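Side-chain contacts in aminoglycoside N(6')acetyltransferase (Legionella pneumophila subsp. pneumophila, PDB 3F5B), which probably transfers an acetyl group from acetyl-coenzyme A to an amine, perhaps of an aminoglycoside, as a GNAT-family acetyltransferase: residues Gly30-Pro35 with Ser47-Asp52; Thr65-Tyr70 with Ser122-Thr127; Ser87-Asp92 with His165-Leu170. One frame throughout, in Å; residues are numbered along the deposited sequence.

Interaction 1 of 3, residues Gly30-Pro35 with Ser47-Asp52; sequences GWIHQP and SNTIKD
Ile32 and His33, just past the end of helix 25-31, lie against Thr49 and Ile50 on one side of helix 43-57. No hydrogen bond spans the contact, which is built on hydrocarbon and a ring edge. The more buried half belongs to Ile32. Its CG1 lies between the backbone N and the carbonyl carbon (chi1 65°) and the chain then runs straight out, so that the terminal CD1 leads toward the helix. That methyl settles 4.0 Å from Ile50 CG1 and 4.2 Å from Thr49 CG2, meeting the two at a slant. Thr49 offers its methyl to this packing while its hydroxyl turns back to its own helix, hydrogen-bonded to the carbonyl of Gly45.

The other half is more open. The exposed His33 meets the partly exposed Ile50 almost at a right angle: Ile50 CD1 approaches the imidazole at its edge, near the ring plane, 3.6 Å from His33 CE1 and 3.8 Å from His33 NE2. On the far side of CE1, ND1 is hydrogen-bonded to the backbone of Leu29, which helps to fix the turn of the ring. A bound formic acid, probably from the crystallisation liquor, lies near the His33 side chain.

The chain leaving helix 25-31 is held by a type I turn from Trp31 to Gln34. Trp31 O receives both the backbone N of Gln34 and its side-chain NE2, the latter at 3.0 Å, in the carbonyl plane and on a lone pair; NE2 also reaches the carbonyl of Cys102. Around the buried half, Leu41 from the intervening loop and Tyr78 from strand 74-84 each touch both Ile32 and Thr49, and Leu46 of helix 43-57 adds to the packing, placing Ile32 beside both that helix and the sheet.

Interaction 2 of 3, residues Thr65-Tyr70 with Ser122-Thr127; sequences THWIAY and SQFSDT
Helix 109-123 packs on one face of the central sheet, and at its C-terminal end Gln123 and Phe124 meet Trp67 of strand 65-71. The six-membered part of the indole does the touching. Its CH2 lies 3.4 Å from Gln123 OE1, and its CZ3 is 3.5 Å from Gln123 CD, while the aliphatic CG of Gln123 follows at 3.7 Å from Trp67 CZ3. The glutamine reaches this place by a bend about the CB-CG bond (chi2 -58°), which turns the amide back toward the six-membered ring instead of letting it run on. The amide and ring planes are 41° apart, a tilted arrangement and not a flat stack, and no hydrogen bond joins the two residues.

Helix 109-123 is the crossover of a beta-alpha-beta unit: it leaves strand 94-101 and, through the turn at 124-127, returns to the parallel neighbouring strand 129-132. This unit is a hallmark of the GNAT fold. Phe124, the next residue, points its ring at the indole, with Phe124 CZ 4.0 Å from Trp67 CZ2; the two rings meet obliquely. Beyond it the type I turn is closed by a 2.9 Å bond from Thr127 N to Phe124 O, and Thr127 OG1 sits in plane at the edge of the phenyl ring. The same hydroxyl gives a bond of 3.1 Å to Asp126 OD1, nearly along the carboxylate C-O axis.

The buried indole is steadied from other directions. Thr65 CG2, two residues earlier on the strand, lies 3.2 Å above one face of the Trp67 ring, offset toward its rim. Trp67 NE1 is hydrogen-bonded to Thr81 OG1 of the adjacent strand 74-84, and Phe119, one turn back along the helix, makes an edge-to-face contact with the indole.

Interaction 3 of 3, residues Ser87-Asp92 with His165-Leu170; sequences SEEYPD and HYKMKL
Tyr90 points its CG opposite its own carbonyl carbon (chi1 -56°), which carries the ring out from the loop toward strand 164-171, and Lys167 comes to meet it with a chain extended through chi2 and chi3 that bends at its last torsion (chi4 -139°). The two side chains approach from opposite directions, and their ends are joined by the single hydrogen bond of this contact: Lys167 NZ donates a hydrogen bond to Tyr90 OH, 2.7 Å away. The ammonium lies in the plane of the phenol, at the edge of the ring, not over its face. The CZ-OH...NZ angle is about 119°, and NZ comes within 3.6 Å of Tyr90 CE2, so the lysine end bears against the CE2 side of the ring. This is a polar contact, with no cation-pi character.

Glu89 approaches the same ammonium from the loop. Its CG lies 3.5 Å above one face of the Tyr90 ring, offset toward the rim, and the chain beyond runs out extended until Glu89 OE2 stands 4.1 Å from Lys167 NZ. That is beyond a salt bridge, though the opposite charges probably still favour the pairing. Glu89 is exposed to solvent, whereas Tyr90 is buried, its side chain touching Leu131 of strand 129-132 and Ile153 of strand 151-158. Within the loop, a bond of 2.7 Å from Ser87 N to Tyr90 O ties the two ends of Ser87-Tyr90 together.

Lys167 also touches Asn133, and its backbone pairs with Ile153 and Gly154 in strand 151-158. The loop 87-92 joins strands 74-84 and 94-101, antiparallel neighbours of the central sheet, so the contact brings the connection of a beta hairpin against the C-terminal strands 129-132, 164-171 and 151-158 of the GNAT-type mixed sheet.

In the fold
The three contacts lie around one mixed sheet. Interactions 1 and 2 occupy its two helix-covered faces and meet through strand 65-71: Asp52 OD2 and His66 NE2 are 2.8 Å apart, a probable hydrogen bond, and Trp31 packs on Ile68. Interaction 3 stands apart on the later strands. Interaction 2 lies deepest, its centre about 9 Å from the centre of the chain, and none of its touching residues is fully exposed; the centres of interactions 1 and 3 lie farther out, at about 14 and 15 Å, and each has one exposed partner. Chemistry follows place: aliphatic packing and a ring edge in interaction 1, aromatic and amide packing in interaction 2, and a charged hydrogen bond at the loop in interaction 3.

Interaction 1 of 3, residues Gly30-Pro35 with Ser47-Asp52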
loop_
_atom_site.group_PDB
_atom_site.type_symbol
_atom_site.label_atom_id
_atom_site.label_comp_id
_atom_site.label_asym_id
_atom_site.label_seq_id
_atom_site.Cartn_x
_atom_site.Cartn_y
_atom_site.Cartn_z
ATOM N N GLY A 30 -8.383 -11.812 -9.883
ATOM C CA GLY A 30 -7.941 -11.711 -11.271
ATOM C C GLY A 30 -6.766 -10.745 -11.344
ATOM O O GLY A 30 -5.732 -11.049 -11.960
ATOM N N TRP A 31 -6.929 -9.600 -10.691
ATOM C CA TRP A 31 -5.923 -8.542 -10.677
ATOM C C TRP A 31 -4.533 -9.066 -10.311
ATOM O O TRP A 31 -3.557 -8.763 -10.973
ATOM C CB TRP A 31 -6.297 -7.465 -9.664
ATOM C CG TRP A 31 -7.242 -6.404 -10.169
ATOM C CD1 TRP A 31 -7.707 -6.235 -11.458
ATOM C CD2 TRP A 31 -7.797 -5.345 -9.402
ATOM N NE1 TRP A 31 -8.521 -5.137 -11.520
ATOM C CE2 TRP A 31 -8.574 -4.558 -10.275
ATOM C CE3 TRP A 31 -7.681 -4.959 -8.059
ATOM C CZ2 TRP A 31 -9.292 -3.425 -9.832
ATOM C CZ3 TRP A 31 -8.374 -3.837 -7.621
ATOM C CH2 TRP A 31 -9.180 -3.080 -8.513
ATOM N N ILE A 32 -4.456 -9.881 -9.271
ATOM C CA ILE A 32 -3.151 -10.259 -8.749
ATOM C C ILE A 32 -2.594 -11.497 -9.424
ATOM O O ILE A 32 -1.580 -12.056 -8.974
ATOM C CB ILE A 32 -3.183 -10.432 -7.217
ATOM C CG1 ILE A 32 -4.092 -11.623 -6.816
ATOM C CG2 ILE A 32 -3.636 -9.111 -6.561
ATOM C CD1 ILE A 32 -4.209 -11.859 -5.327
ATOM N N HIS A 33 -3.262 -11.926 -10.490
ATOM C CA HIS A 33 -2.712 -12.921 -11.402
ATOM C C HIS A 33 -2.325 -12.347 -12.779
ATOM O O HIS A 33 -2.026 -13.096 -13.725
ATOM C CB HIS A 33 -3.670 -14.118 -11.508
ATOM C CG HIS A 33 -3.736 -14.931 -10.250
ATOM N ND1 HIS A 33 -4.611 -14.651 -9.218
ATOM C CD2 HIS A 33 -3.005 -16.000 -9.843
ATOM C CE1 HIS A 33 -4.420 -15.514 -8.237
ATOM N NE2 HIS A 33 -3.456 -16.348 -8.592
ATOM N N GLN A 34 -2.311 -11.021 -12.903
ATOM C CA GLN A 34 -1.848 -10.396 -14.141
ATOM C C GLN A 34 -0.312 -10.405 -14.189
ATOM O O GLN A 34 0.347 -10.198 -13.153
ATOM C CB GLN A 34 -2.357 -8.961 -14.266
ATOM C CG GLN A 34 -3.870 -8.782 -14.136
ATOM C CD GLN A 34 -4.240 -7.305 -14.144
ATOM O OE1 GLN A 34 -4.486 -6.749 -15.197
ATOM N NE2 GLN A 34 -4.236 -6.659 -12.973
ATOM N N PRO A 35 0.271 -10.621 -15.396
ATOM C CA PRO A 35 1.733 -10.667 -15.488
ATOM C C PRO A 35 2.406 -9.431 -14.887
ATOM O O PRO A 35 3.408 -9.577 -14.173
ATOM C CB PRO A 35 2.015 -10.819 -17.002
ATOM C CG PRO A 35 0.768 -11.419 -17.582
ATOM C CD PRO A 35 -0.388 -10.882 -16.697
ATOM N N SER A 47 0.804 -16.462 -2.483
ATOM C CA SER A 47 0.124 -17.424 -1.666
ATOM C C SER A 47 -0.369 -16.802 -0.365
ATOM O O SER A 47 -1.548 -16.930 -0.033
ATOM C CB SER A 47 1.067 -18.596 -1.356
ATOM O OG SER A 47 0.308 -19.571 -0.694
ATOM N N ASN A 48 0.524 -16.128 0.359
ATOM C CA ASN A 48 0.153 -15.428 1.596
ATOM C C ASN A 48 -0.960 -14.395 1.393
ATOM O O ASN A 48 -1.869 -14.291 2.224
ATOM C CB ASN A 48 1.349 -14.724 2.229
ATOM C CG ASN A 48 2.425 -15.675 2.710
ATOM O OD1 ASN A 48 2.171 -16.847 3.038
ATOM N ND2 ASN A 48 3.647 -15.157 2.791
ATOM N N THR A 49 -0.861 -13.627 0.292
ATOM C CA THR A 49 -1.864 -12.649 -0.093
ATOM C C THR A 49 -3.247 -13.240 -0.303
ATOM O O THR A 49 -4.231 -12.768 0.288
ATOM C CB THR A 49 -1.380 -11.838 -1.296
ATOM O OG1 THR A 49 -0.219 -11.125 -0.878
ATOM C CG2 THR A 49 -2.414 -10.797 -1.729
ATOM N N ILE A 50 -3.304 -14.318 -1.081
ATOM C CA ILE A 50 -4.555 -14.991 -1.360
ATOM C C ILE A 50 -5.187 -15.517 -0.071
ATOM O O ILE A 50 -6.364 -15.300 0.148
ATOM C CB ILE A 50 -4.346 -16.132 -2.402
ATOM C CG1 ILE A 50 -4.031 -15.543 -3.786
ATOM C CG2 ILE A 50 -5.533 -17.104 -2.442
ATOM C CD1 ILE A 50 -3.727 -16.607 -4.856
ATOM N N LYS A 51 -4.391 -16.194 0.768
ATOM C CA LYS A 51 -4.842 -16.685 2.067
ATOM C C LYS A 51 -5.405 -15.564 2.929
ATOM O O LYS A 51 -6.503 -15.696 3.469
ATOM C CB LYS A 51 -3.692 -17.384 2.809
ATOM C CG LYS A 51 -4.012 -17.872 4.250
ATOM C CD LYS A 51 -3.077 -19.017 4.713
ATOM C CE LYS A 51 -3.478 -19.530 6.115
ATOM N NZ LYS A 51 -2.993 -20.923 6.393
ATOM N N ASP A 52 -4.671 -14.459 3.054
ATOM C CA ASP A 52 -5.087 -13.432 4.003
ATOM C C ASP A 52 -6.342 -12.735 3.515
ATOM O O ASP A 52 -7.185 -12.353 4.317
ATOM C CB ASP A 52 -4.002 -12.384 4.290
ATOM C CG ASP A 52 -4.182 -11.730 5.665
ATOM O OD1 ASP A 52 -4.039 -12.458 6.671
ATOM O OD2 ASP A 52 -4.464 -10.506 5.749
#

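Interaction 2 of 3, residues Thr65-Tyr70 with Ser122-Thr127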
loop_
_atom_site.group_PDB
_atom_site.type_symbol
_atom_site.label_atom_id
_atom_site.label_comp_id
_atom_site.label_asym_id
_atom_site.label_seq_id
_atom_site.Cartn_x
_atom_site.Cartn_y
_atom_site.Cartn_z
ATOM N N THR A 65 -5.482 -5.516 6.881
ATOM C CA THR A 65 -6.720 -4.946 6.320
ATOM C C THR A 65 -6.545 -4.852 4.807
ATOM O O THR A 65 -5.437 -4.570 4.311
ATOM C CB THR A 65 -6.988 -3.540 6.896
ATOM O OG1 THR A 65 -7.075 -3.646 8.315
ATOM C CG2 THR A 65 -8.285 -2.979 6.420
ATOM N N HIS A 66 -7.603 -5.180 4.084
ATOM C CA HIS A 66 -7.542 -5.258 2.619
ATOM C C HIS A 66 -8.487 -4.196 2.053
ATOM O O HIS A 66 -9.649 -4.113 2.483
ATOM C CB HIS A 66 -7.920 -6.661 2.161
ATOM C CG HIS A 66 -6.926 -7.702 2.595
ATOM N ND1 HIS A 66 -6.002 -8.249 1.731
ATOM C CD2 HIS A 66 -6.659 -8.227 3.815
ATOM C CE1 HIS A 66 -5.236 -9.103 2.397
ATOM N NE2 HIS A 66 -5.613 -9.104 3.663
ATOM N N TRP A 67 -7.961 -3.393 1.133
ATOM C CA TRP A 67 -8.637 -2.216 0.608
ATOM C C TRP A 67 -8.688 -2.234 -0.914
ATOM O O TRP A 67 -7.874 -2.908 -1.598
ATOM C CB TRP A 67 -7.891 -0.914 0.990
ATOM C CG TRP A 67 -7.598 -0.708 2.427
ATOM C CD1 TRP A 67 -6.540 -1.217 3.138
ATOM C CD2 TRP A 67 -8.347 0.091 3.333
ATOM N NE1 TRP A 67 -6.576 -0.749 4.451
ATOM C CE2 TRP A 67 -7.681 0.048 4.589
ATOM C CE3 TRP A 67 -9.520 0.862 3.210
ATOM C CZ2 TRP A 67 -8.164 0.725 5.719
ATOM C CZ3 TRP A 67 -9.977 1.557 4.330
ATOM C CH2 TRP A 67 -9.301 1.487 5.566
ATOM N N ILE A 68 -9.634 -1.445 -1.435
ATOM C CA ILE A 68 -9.783 -1.221 -2.876
ATOM C C ILE A 68 -9.888 0.305 -3.094
ATOM O O ILE A 68 -10.558 0.999 -2.320
ATOM C CB ILE A 68 -10.985 -2.057 -3.472
ATOM C CG1 ILE A 68 -11.121 -1.915 -5.008
ATOM C CG2 ILE A 68 -12.333 -1.765 -2.783
ATOM C CD1 ILE A 68 -11.950 -3.106 -5.601
ATOM N N ALA A 69 -9.217 0.809 -4.126
ATOM C CA ALA A 69 -9.271 2.243 -4.490
ATOM C C ALA A 69 -10.159 2.402 -5.698
ATOM O O ALA A 69 -10.050 1.602 -6.650
ATOM C CB ALA A 69 -7.872 2.745 -4.824
ATOM N N TYR A 70 -10.992 3.450 -5.688
ATOM C CA TYR A 70 -11.928 3.744 -6.764
ATOM C C TYR A 70 -11.634 5.116 -7.371
ATOM O O TYR A 70 -11.261 6.038 -6.652
ATOM C CB TYR A 70 -13.368 3.775 -6.229
ATOM C CG TYR A 70 -13.970 2.404 -6.112
ATOM C CD1 TYR A 70 -13.659 1.570 -5.030
ATOM C CD2 TYR A 70 -14.815 1.924 -7.100
ATOM C CE1 TYR A 70 -14.208 0.280 -4.932
ATOM C CE2 TYR A 70 -15.363 0.649 -7.021
ATOM C CZ TYR A 70 -15.053 -0.160 -5.934
ATOM O OH TYR A 70 -15.616 -1.416 -5.885
ATOM N N SER A 122 -6.841 10.043 3.807
ATOM C CA SER A 122 -8.243 9.622 3.962
ATOM C C SER A 122 -8.444 8.550 5.045
ATOM O O SER A 122 -9.495 8.514 5.682
ATOM C CB SER A 122 -8.783 9.024 2.635
ATOM O OG SER A 122 -8.816 10.024 1.617
ATOM N N GLN A 123 -7.452 7.670 5.210
ATOM C CA GLN A 123 -7.586 6.489 6.093
ATOM C C GLN A 123 -6.606 6.465 7.284
ATOM O O GLN A 123 -6.786 5.707 8.246
ATOM C CB GLN A 123 -7.463 5.187 5.271
ATOM C CG GLN A 123 -8.531 5.004 4.141
ATOM C CD GLN A 123 -9.960 5.024 4.652
ATOM O OE1 GLN A 123 -10.218 4.750 5.820
ATOM N NE2 GLN A 123 -10.888 5.411 3.798
ATOM N N PHE A 124 -5.562 7.284 7.236
ATOM C CA PHE A 124 -4.546 7.188 8.287
ATOM C C PHE A 124 -4.032 8.546 8.693
ATOM O O PHE A 124 -2.882 8.681 9.076
ATOM C CB PHE A 124 -3.406 6.265 7.825
ATOM C CG PHE A 124 -3.851 4.834 7.626
ATOM C CD1 PHE A 124 -3.969 3.985 8.725
ATOM C CD2 PHE A 124 -4.193 4.359 6.363
ATOM C CE1 PHE A 124 -4.394 2.654 8.570
ATOM C CE2 PHE A 124 -4.646 3.035 6.185
ATOM C CZ PHE A 124 -4.747 2.180 7.297
ATOM N N SER A 125 -4.899 9.550 8.621
ATOM C CA SER A 125 -4.514 10.917 8.938
ATOM C C SER A 125 -4.022 11.097 10.384
ATOM O O SER A 125 -3.277 12.029 10.685
ATOM C CB SER A 125 -5.686 11.859 8.657
ATOM O OG SER A 125 -6.689 11.664 9.640
ATOM N N ASP A 126 -4.481 10.206 11.252
ATOM C CA ASP A 126 -4.174 10.123 12.685
ATOM C C ASP A 126 -2.904 9.295 12.977
ATOM O O ASP A 126 -2.444 9.203 14.116
ATOM C CB ASP A 126 -5.350 9.378 13.308
ATOM C CG ASP A 126 -5.854 8.249 12.383
ATOM O OD1 ASP A 126 -5.014 7.526 11.772
ATOM O OD2 ASP A 126 -7.080 8.102 12.242
ATOM N N THR A 127 -2.364 8.657 11.952
ATOM C CA THR A 127 -1.183 7.821 12.095
ATOM C C THR A 127 0.090 8.672 11.944
ATOM O O THR A 127 0.083 9.687 11.246
ATOM C CB THR A 127 -1.278 6.682 11.054
ATOM O OG1 THR A 127 -2.405 5.868 11.381
ATOM C CG2 THR A 127 -0.024 5.826 11.014
#

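Interaction 3 of 3, residues Ser87-Asp92 with His165-Leu170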
loop_
_atom_site.group_PDB
_atom_site.type_symbol
_atom_site.label_atom_id
_atom_site.label_comp_id
_atom_site.label_asym_id
_atom_site.label_seq_id
_atom_site.Cartn_x
_atom_site.Cartn_y
_atom_site.Cartn_z
ATOM N N SER A 87 6.215 1.094 20.379
ATOM C CA SER A 87 7.393 0.440 20.987
ATOM C C SER A 87 8.704 0.905 20.358
ATOM O O SER A 87 8.817 2.057 19.951
ATOM C CB SER A 87 7.286 -1.101 20.930
ATOM O OG SER A 87 6.758 -1.552 19.692
ATOM N N GLU A 88 9.688 0.001 20.338
ATOM C CA GLU A 88 10.939 0.110 19.567
ATOM C C GLU A 88 11.284 1.495 19.030
ATOM O O GLU A 88 11.336 2.475 19.784
ATOM C CB GLU A 88 10.941 -0.909 18.410
ATOM C CG GLU A 88 11.735 -2.206 18.671
ATOM C CD GLU A 88 10.928 -3.299 19.385
ATOM O OE1 GLU A 88 10.656 -3.158 20.602
ATOM O OE2 GLU A 88 10.581 -4.312 18.727
ATOM N N GLU A 89 11.535 1.558 17.723
ATOM C CA GLU A 89 11.826 2.811 17.027
ATOM C C GLU A 89 10.532 3.518 16.667
ATOM O O GLU A 89 10.548 4.650 16.171
ATOM C CB GLU A 89 12.643 2.542 15.763
ATOM C CG GLU A 89 12.157 1.325 15.001
ATOM C CD GLU A 89 13.065 0.913 13.857
ATOM O OE1 GLU A 89 13.562 1.799 13.120
ATOM O OE2 GLU A 89 13.261 -0.314 13.686
ATOM N N TYR A 90 9.414 2.837 16.920
ATOM C CA TYR A 90 8.106 3.379 16.611
ATOM C C TYR A 90 7.303 3.519 17.877
ATOM O O TYR A 90 6.505 2.647 18.205
ATOM C CB TYR A 90 7.393 2.510 15.575
ATOM C CG TYR A 90 8.216 2.350 14.330
ATOM C CD1 TYR A 90 8.578 3.464 13.573
ATOM C CD2 TYR A 90 8.656 1.096 13.920
ATOM C CE1 TYR A 90 9.346 3.334 12.443
ATOM C CE2 TYR A 90 9.429 0.948 12.784
ATOM C CZ TYR A 90 9.775 2.074 12.055
ATOM O OH TYR A 90 10.542 1.943 10.924
ATOM N N PRO A 91 7.520 4.630 18.604
ATOM C CA PRO A 91 6.889 4.823 19.903
ATOM C C PRO A 91 5.428 5.223 19.762
ATOM O O PRO A 91 4.645 5.065 20.690
ATOM C CB PRO A 91 7.709 5.953 20.528
ATOM C CG PRO A 91 8.328 6.681 19.384
ATOM C CD PRO A 91 8.251 5.829 18.156
ATOM N N ASP A 92 5.073 5.740 18.595
ATOM C CA ASP A 92 3.695 6.073 18.295
ATOM C C ASP A 92 3.135 4.997 17.370
ATOM O O ASP A 92 1.993 5.083 16.913
ATOM C CB ASP A 92 3.619 7.462 17.660
ATOM C CG ASP A 92 4.410 8.500 18.442
ATOM O OD1 ASP A 92 3.773 9.339 19.107
ATOM O OD2 ASP A 92 5.662 8.461 18.411
ATOM N N HIS A 165 15.590 -5.902 -0.315
ATOM C CA HIS A 165 14.445 -4.997 -0.286
ATOM C C HIS A 165 14.855 -3.750 0.506
ATOM O O HIS A 165 15.774 -3.804 1.327
ATOM C CB HIS A 165 13.226 -5.626 0.428
ATOM C CG HIS A 165 12.627 -6.793 -0.279
ATOM N ND1 HIS A 165 11.323 -6.803 -0.742
ATOM C CD2 HIS A 165 13.142 -8.005 -0.584
ATOM C CE1 HIS A 165 11.068 -7.971 -1.308
ATOM N NE2 HIS A 165 12.154 -8.718 -1.214
ATOM N N TYR A 166 14.181 -2.637 0.265
ATOM C CA TYR A 166 14.375 -1.437 1.065
ATOM C C TYR A 166 13.285 -1.381 2.132
ATOM O O TYR A 166 12.176 -1.807 1.891
ATOM C CB TYR A 166 14.205 -0.187 0.203
ATOM C CG TYR A 166 15.381 0.150 -0.705
ATOM C CD1 TYR A 166 16.680 0.193 -0.204
ATOM C CD2 TYR A 166 15.174 0.466 -2.054
ATOM C CE1 TYR A 166 17.777 0.533 -1.031
ATOM C CE2 TYR A 166 16.259 0.815 -2.915
ATOM C CZ TYR A 166 17.542 0.843 -2.384
ATOM O OH TYR A 166 18.588 1.163 -3.181
ATOM N N LYS A 167 13.611 -0.825 3.290
ATOM C CA LYS A 167 12.610 -0.391 4.231
ATOM C C LYS A 167 12.508 1.115 4.004
ATOM O O LYS A 167 13.533 1.812 4.025
ATOM C CB LYS A 167 13.077 -0.698 5.647
ATOM C CG LYS A 167 11.971 -1.206 6.548
ATOM C CD LYS A 167 12.390 -1.277 8.018
ATOM C CE LYS A 167 11.161 -1.407 8.900
ATOM N NZ LYS A 167 11.316 -0.543 10.130
HETATM N N MSE A 168 11.295 1.615 3.748
HETATM C CA MSE A 168 11.101 3.040 3.437
HETATM C C MSE A 168 10.057 3.607 4.374
HETATM O O MSE A 168 9.140 2.896 4.764
HETATM C CB MSE A 168 10.667 3.226 1.980
HETATM C CG MSE A 168 11.652 2.601 0.987
HETATM SE SE MSE A 168 11.238 2.839 -0.879
HETATM C CE MSE A 168 11.573 4.715 -0.991
ATOM N N LYS A 169 10.194 4.881 4.724
ATOM C CA LYS A 169 9.375 5.472 5.767
ATOM C C LYS A 169 8.871 6.844 5.318
ATOM O O LYS A 169 9.617 7.614 4.662
ATOM C CB LYS A 169 10.200 5.574 7.066
ATOM C CG LYS A 169 9.545 6.340 8.214
ATOM C CD LYS A 169 10.525 6.616 9.378
ATOM C CE LYS A 169 11.336 7.879 9.144
ATOM N NZ LYS A 169 12.452 8.163 10.158
ATOM N N LEU A 170 7.607 7.124 5.643
ATOM C CA LEU A 170 6.997 8.430 5.373
ATOM C C LEU A 170 6.417 9.029 6.647
ATOM O O LEU A 170 5.715 8.343 7.385
ATOM C CB LEU A 170 5.910 8.304 4.300
ATOM C CG LEU A 170 5.075 9.538 3.933
ATOM C CD1 LEU A 170 5.955 10.676 3.464
ATOM C CD2 LEU A 170 4.079 9.165 2.857
#